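Local structure of putative protein (Neisseria meningitidis, 2O3G) at residues A[19-31]-A[39-51]. The protein is a putative membrane protein of the UPF0053 family with CBS domains, probably binding FAD; this chain is its transporter-associated (CorC_HlyC) domain. Numbering follows the deposited sequence.
Sequences LTVEGALEYVELA and QEEDADFHTVAGL
The N-terminal turn of helix 48-56 in this transporter-associated domain is met by the loop that joins edge strand 20-22 to helix 27-30. T47 is the N-cap: its OG1, set between the backbone N and the carbonyl carbon, accepts from G50 N at 2.9 Å; threonine suits the place because its short hydroxyl reaches back to an NH of the first helical turn. Across the contact, E26 and T47 form a single beta bridge. Y27 N donates to H46 O (2.8 Å), and a water also links H46 O to V28 N, so that carbonyl receives two donors. V48 N and A49 N probably donate to L25 O and G23 O, though both oxygens are less surely placed. Having no side chain, G23 lets the backbones approach, its CA 4.1 Å from A49 CA.

Next to this bridge, V48 packs between the loop and the sheet. Its CG2 lies 3.6 Å from L25 CB and 4.0 Å from L30 CD1, while CG1 meets V21 CG2; a branched side chain can thus serve both sides, and V48 also touches V86 and F73 of the antiparallel sheet.

The Y27 side chain swings away from its own N (chi1 -168°), which brings the ring against F45 and Q39; tyrosine offers them an aromatic surface and a hydroxyl that bonds P37 O in the connecting loop. F45 turns its edge to Y27 in an offset edge-to-face pair, ring centroids 5.6 Å apart and planes at 61°. The amide of Q39 lies over one face of the Y27 ring, 20° from parallel, with NE2 offset toward the rim and CG 3.9 Å from Y27 CE2. The F45 ring is itself covered on one face by L51 CA.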
loop_
_atom_site.group_PDB
_atom_site.type_symbol
_atom_site.label_atom_id
_atom_site.label_comp_id
_atom_site.label_asym_id
_atom_site.label_seq_id
_atom_site.Cartn_x
_atom_site.Cartn_y
_atom_site.Cartn_z
ATOM N N LEU A 19 10.057 2.412 8.498
ATOM C CA LEU A 19 9.227 1.458 7.684
ATOM C C LEU A 19 8.121 2.064 6.838
ATOM O O LEU A 19 6.890 1.861 7.097
ATOM C CB LEU A 19 8.561 0.470 8.579
ATOM C CG LEU A 19 9.526 -0.526 9.110
ATOM C CD1 LEU A 19 8.692 -1.000 10.298
ATOM C CD2 LEU A 19 9.852 -1.571 8.049
ATOM N N THR A 20 8.528 2.829 5.844
ATOM C CA THR A 20 7.534 3.542 5.096
ATOM C C THR A 20 7.990 3.579 3.664
ATOM O O THR A 20 9.181 3.611 3.359
ATOM C CB THR A 20 7.327 4.988 5.630
ATOM O OG1 THR A 20 8.586 5.626 5.627
ATOM C CG2 THR A 20 6.730 5.027 7.032
ATOM N N VAL A 21 7.023 3.566 2.778
ATOM C CA VAL A 21 7.349 3.590 1.365
ATOM C C VAL A 21 6.475 4.635 0.783
ATOM O O VAL A 21 5.410 5.061 1.370
ATOM C CB VAL A 21 7.021 2.271 0.637
ATOM C CG1 VAL A 21 7.984 1.216 1.023
ATOM C CG2 VAL A 21 5.647 1.874 0.940
ATOM N N GLU A 22 6.946 5.059 -0.378
ATOM C CA GLU A 22 6.086 5.830 -1.243
ATOM C C GLU A 22 4.935 5.071 -1.889
ATOM O O GLU A 22 5.088 3.959 -2.449
ATOM C CB GLU A 22 6.889 6.539 -2.281
ATOM C CG GLU A 22 7.830 5.651 -3.033
ATOM C CD GLU A 22 8.501 6.468 -4.187
ATOM O OE1 GLU A 22 8.797 5.861 -5.310
ATOM O OE2 GLU A 22 8.682 7.721 -3.928
ATOM N N GLY A 23 3.782 5.709 -1.762
ATOM C CA GLY A 23 2.580 5.397 -2.516
ATOM C C GLY A 23 2.739 4.788 -3.904
ATOM O O GLY A 23 1.874 4.045 -4.349
ATOM N N ALA A 24 3.826 5.081 -4.566
ATOM C CA ALA A 24 3.930 4.792 -5.938
ATOM C C ALA A 24 4.997 3.798 -6.052
ATOM O O ALA A 24 5.547 3.601 -7.112
ATOM C CB ALA A 24 4.379 6.057 -6.693
ATOM N N LEU A 25 5.396 3.177 -4.965
ATOM C CA LEU A 25 6.264 1.988 -5.137
ATOM C C LEU A 25 5.389 0.951 -5.873
ATOM O O LEU A 25 4.136 0.823 -5.641
ATOM C CB LEU A 25 6.630 1.427 -3.776
ATOM C CG LEU A 25 8.058 0.956 -3.685
ATOM C CD1 LEU A 25 7.988 -0.258 -2.830
ATOM C CD2 LEU A 25 8.893 0.723 -4.961
ATOM N N GLU A 26 6.043 0.252 -6.766
ATOM C CA GLU A 26 5.402 -0.825 -7.508
ATOM C C GLU A 26 5.353 -2.088 -6.676
ATOM O O GLU A 26 6.382 -2.577 -6.207
ATOM C CB GLU A 26 6.200 -1.097 -8.802
ATOM C CG GLU A 26 5.957 0.026 -9.822
ATOM C CD GLU A 26 6.669 -0.114 -11.124
ATOM O OE1 GLU A 26 7.656 -0.874 -11.250
ATOM O OE2 GLU A 26 6.240 0.591 -12.078
ATOM N N TYR A 27 4.154 -2.602 -6.534
ATOM C CA TYR A 27 3.943 -3.923 -5.982
ATOM C C TYR A 27 4.941 -4.915 -6.429
ATOM O O TYR A 27 5.464 -5.693 -5.636
ATOM C CB TYR A 27 2.626 -4.445 -6.339
ATOM C CG TYR A 27 2.261 -5.656 -5.554
ATOM C CD1 TYR A 27 1.490 -5.559 -4.428
ATOM C CD2 TYR A 27 2.653 -6.885 -5.963
ATOM C CE1 TYR A 27 1.141 -6.672 -3.677
ATOM C CE2 TYR A 27 2.298 -8.036 -5.249
ATOM C CZ TYR A 27 1.535 -7.902 -4.096
ATOM O OH TYR A 27 1.175 -9.039 -3.404
ATOM N N VAL A 28 5.330 -4.809 -7.665
ATOM C CA VAL A 28 6.256 -5.772 -8.182
ATOM C C VAL A 28 7.588 -5.586 -7.560
ATOM O O VAL A 28 8.449 -6.445 -7.609
ATOM C CB VAL A 28 6.231 -5.639 -9.721
ATOM C CG1 VAL A 28 7.574 -5.902 -10.374
ATOM C CG2 VAL A 28 5.224 -6.618 -10.197
ATOM N N GLU A 29 7.803 -4.415 -6.998
ATOM C CA GLU A 29 9.123 -4.101 -6.432
ATOM C C GLU A 29 9.175 -4.368 -4.900
ATOM O O GLU A 29 10.122 -4.953 -4.436
ATOM C CB GLU A 29 9.515 -2.664 -6.788
ATOM C CG GLU A 29 10.172 -2.487 -8.258
ATOM C CD GLU A 29 11.509 -3.280 -8.526
ATOM O OE1 GLU A 29 12.368 -3.350 -7.583
ATOM O OE2 GLU A 29 11.698 -3.826 -9.689
ATOM N N LEU A 30 8.150 -3.926 -4.166
ATOM C CA LEU A 30 7.936 -4.201 -2.766
ATOM C C LEU A 30 7.775 -5.709 -2.490
ATOM O O LEU A 30 8.499 -6.266 -1.664
ATOM C CB LEU A 30 6.639 -3.557 -2.346
ATOM C CG LEU A 30 6.520 -3.025 -0.912
ATOM C CD1 LEU A 30 5.150 -3.288 -0.411
ATOM C CD2 LEU A 30 7.634 -3.570 0.040
ATOM N N ALA A 31 6.832 -6.357 -3.174
ATOM C CA ALA A 31 6.399 -7.735 -2.846
ATOM C C ALA A 31 7.486 -8.756 -2.750
ATOM O O ALA A 31 7.596 -9.428 -1.781
ATOM C CB ALA A 31 5.340 -8.209 -3.771
ATOM N N GLN A 39 0.802 -11.519 -7.776
ATOM C CA GLN A 39 -0.507 -11.217 -8.367
ATOM C C GLN A 39 -0.824 -11.983 -9.685
ATOM O O GLN A 39 0.075 -12.519 -10.388
ATOM C CB GLN A 39 -0.752 -9.702 -8.499
ATOM C CG GLN A 39 0.515 -8.916 -8.604
ATOM C CD GLN A 39 0.315 -7.491 -9.112
ATOM O OE1 GLN A 39 1.067 -7.055 -9.998
ATOM N NE2 GLN A 39 -0.681 -6.753 -8.557
ATOM N N GLU A 40 -2.125 -12.091 -9.965
ATOM C CA GLU A 40 -2.621 -12.616 -11.248
ATOM C C GLU A 40 -2.403 -11.602 -12.377
ATOM O O GLU A 40 -2.107 -10.415 -12.121
ATOM C CB GLU A 40 -4.123 -13.012 -11.158
ATOM C CG GLU A 40 -5.030 -12.031 -10.403
ATOM C CD GLU A 40 -4.634 -11.929 -8.951
ATOM O OE1 GLU A 40 -3.919 -10.950 -8.565
ATOM O OE2 GLU A 40 -4.995 -12.880 -8.201
ATOM N N GLU A 41 -2.578 -12.054 -13.619
ATOM C CA GLU A 41 -2.649 -11.139 -14.767
ATOM C C GLU A 41 -3.771 -10.024 -14.696
ATOM O O GLU A 41 -3.510 -8.871 -15.039
ATOM C CB GLU A 41 -2.739 -11.955 -16.067
ATOM C CG GLU A 41 -1.731 -13.127 -16.215
ATOM C CD GLU A 41 -2.148 -14.103 -17.379
ATOM O OE1 GLU A 41 -2.966 -15.055 -17.146
ATOM O OE2 GLU A 41 -1.669 -13.895 -18.534
ATOM N N ASP A 42 -4.996 -10.354 -14.247
ATOM C CA ASP A 42 -6.118 -9.337 -14.216
ATOM C C ASP A 42 -5.949 -8.260 -13.067
ATOM O O ASP A 42 -6.919 -7.646 -12.579
ATOM C CB ASP A 42 -7.544 -10.006 -14.260
ATOM C CG ASP A 42 -8.122 -10.333 -12.822
ATOM O OD1 ASP A 42 -7.388 -10.924 -11.951
ATOM O OD2 ASP A 42 -9.324 -9.978 -12.574
ATOM N N ALA A 43 -4.685 -8.082 -12.674
ATOM C CA ALA A 43 -4.161 -7.161 -11.642
ATOM C C ALA A 43 -5.001 -5.924 -11.350
ATOM O O ALA A 43 -5.118 -5.041 -12.198
ATOM C CB ALA A 43 -2.752 -6.716 -12.112
ATOM N N ASP A 44 -5.558 -5.770 -10.176
ATOM C CA ASP A 44 -6.163 -4.454 -9.956
ATOM C C ASP A 44 -5.365 -3.223 -9.481
ATOM O O ASP A 44 -6.003 -2.182 -9.196
ATOM C CB ASP A 44 -7.244 -4.605 -8.977
ATOM C CG ASP A 44 -8.229 -5.569 -9.430
ATOM O OD1 ASP A 44 -8.812 -5.256 -10.508
ATOM O OD2 ASP A 44 -8.385 -6.612 -8.733
ATOM N N PHE A 45 -4.036 -3.308 -9.343
ATOM C CA PHE A 45 -3.257 -2.176 -8.866
ATOM C C PHE A 45 -1.807 -2.408 -9.217
ATOM O O PHE A 45 -1.456 -3.488 -9.562
ATOM C CB PHE A 45 -3.496 -1.904 -7.371
ATOM C CG PHE A 45 -3.239 -3.106 -6.443
ATOM C CD1 PHE A 45 -1.921 -3.493 -6.118
ATOM C CD2 PHE A 45 -4.310 -3.826 -5.898
ATOM C CE1 PHE A 45 -1.675 -4.558 -5.303
ATOM C CE2 PHE A 45 -4.059 -4.911 -5.082
ATOM C CZ PHE A 45 -2.722 -5.300 -4.792
ATOM N N HIS A 46 -0.957 -1.415 -9.232
ATOM C CA HIS A 46 0.415 -1.785 -9.514
ATOM C C HIS A 46 1.334 -1.275 -8.466
ATOM O O HIS A 46 2.543 -1.515 -8.568
ATOM C CB HIS A 46 0.878 -1.254 -10.856
ATOM C CG HIS A 46 -0.002 -1.687 -11.962
ATOM N ND1 HIS A 46 -1.227 -1.092 -12.206
ATOM C CD2 HIS A 46 0.110 -2.718 -12.835
ATOM C CE1 HIS A 46 -1.814 -1.720 -13.208
ATOM N NE2 HIS A 46 -1.028 -2.713 -13.603
ATOM N N THR A 47 0.756 -0.561 -7.491
ATOM C CA THR A 47 1.522 0.207 -6.509
ATOM C C THR A 47 0.934 0.117 -5.102
ATOM O O THR A 47 -0.332 -0.190 -4.904
ATOM C CB THR A 47 1.561 1.764 -6.882
ATOM O OG1 THR A 47 0.243 2.356 -6.729
ATOM C CG2 THR A 47 2.100 1.965 -8.276
ATOM N N VAL A 48 1.811 0.446 -4.129
ATOM C CA VAL A 48 1.379 0.449 -2.735
ATOM C C VAL A 48 0.142 1.296 -2.619
ATOM O O VAL A 48 -0.908 0.888 -2.072
ATOM C CB VAL A 48 2.524 0.893 -1.799
ATOM C CG1 VAL A 48 2.110 0.790 -0.361
ATOM C CG2 VAL A 48 3.744 0.079 -2.093
ATOM N N ALA A 49 0.202 2.475 -3.194
ATOM C CA ALA A 49 -0.939 3.375 -3.036
ATOM C C ALA A 49 -2.105 2.723 -3.641
ATOM O O ALA A 49 -3.170 2.771 -3.039
ATOM C CB ALA A 49 -0.701 4.740 -3.759
ATOM N N GLY A 50 -1.907 2.125 -4.843
ATOM C CA GLY A 50 -3.002 1.487 -5.582
ATOM C C GLY A 50 -3.618 0.375 -4.745
ATOM O O GLY A 50 -4.869 0.256 -4.659
ATOM N N LEU A 51 -2.756 -0.422 -4.086
ATOM C CA LEU A 51 -3.226 -1.455 -3.168
ATOM C C LEU A 51 -4.170 -0.866 -2.204
ATOM O O LEU A 51 -5.265 -1.406 -1.998
ATOM C CB LEU A 51 -2.059 -2.195 -2.473
ATOM C CG LEU A 51 -2.008 -2.818 -1.077
ATOM C CD1 LEU A 51 -3.303 -3.018 -0.369
ATOM C CD2 LEU A 51 -1.241 -4.110 -1.201
HETATM O O HOH W 1 3.631 -3.513 -9.905
#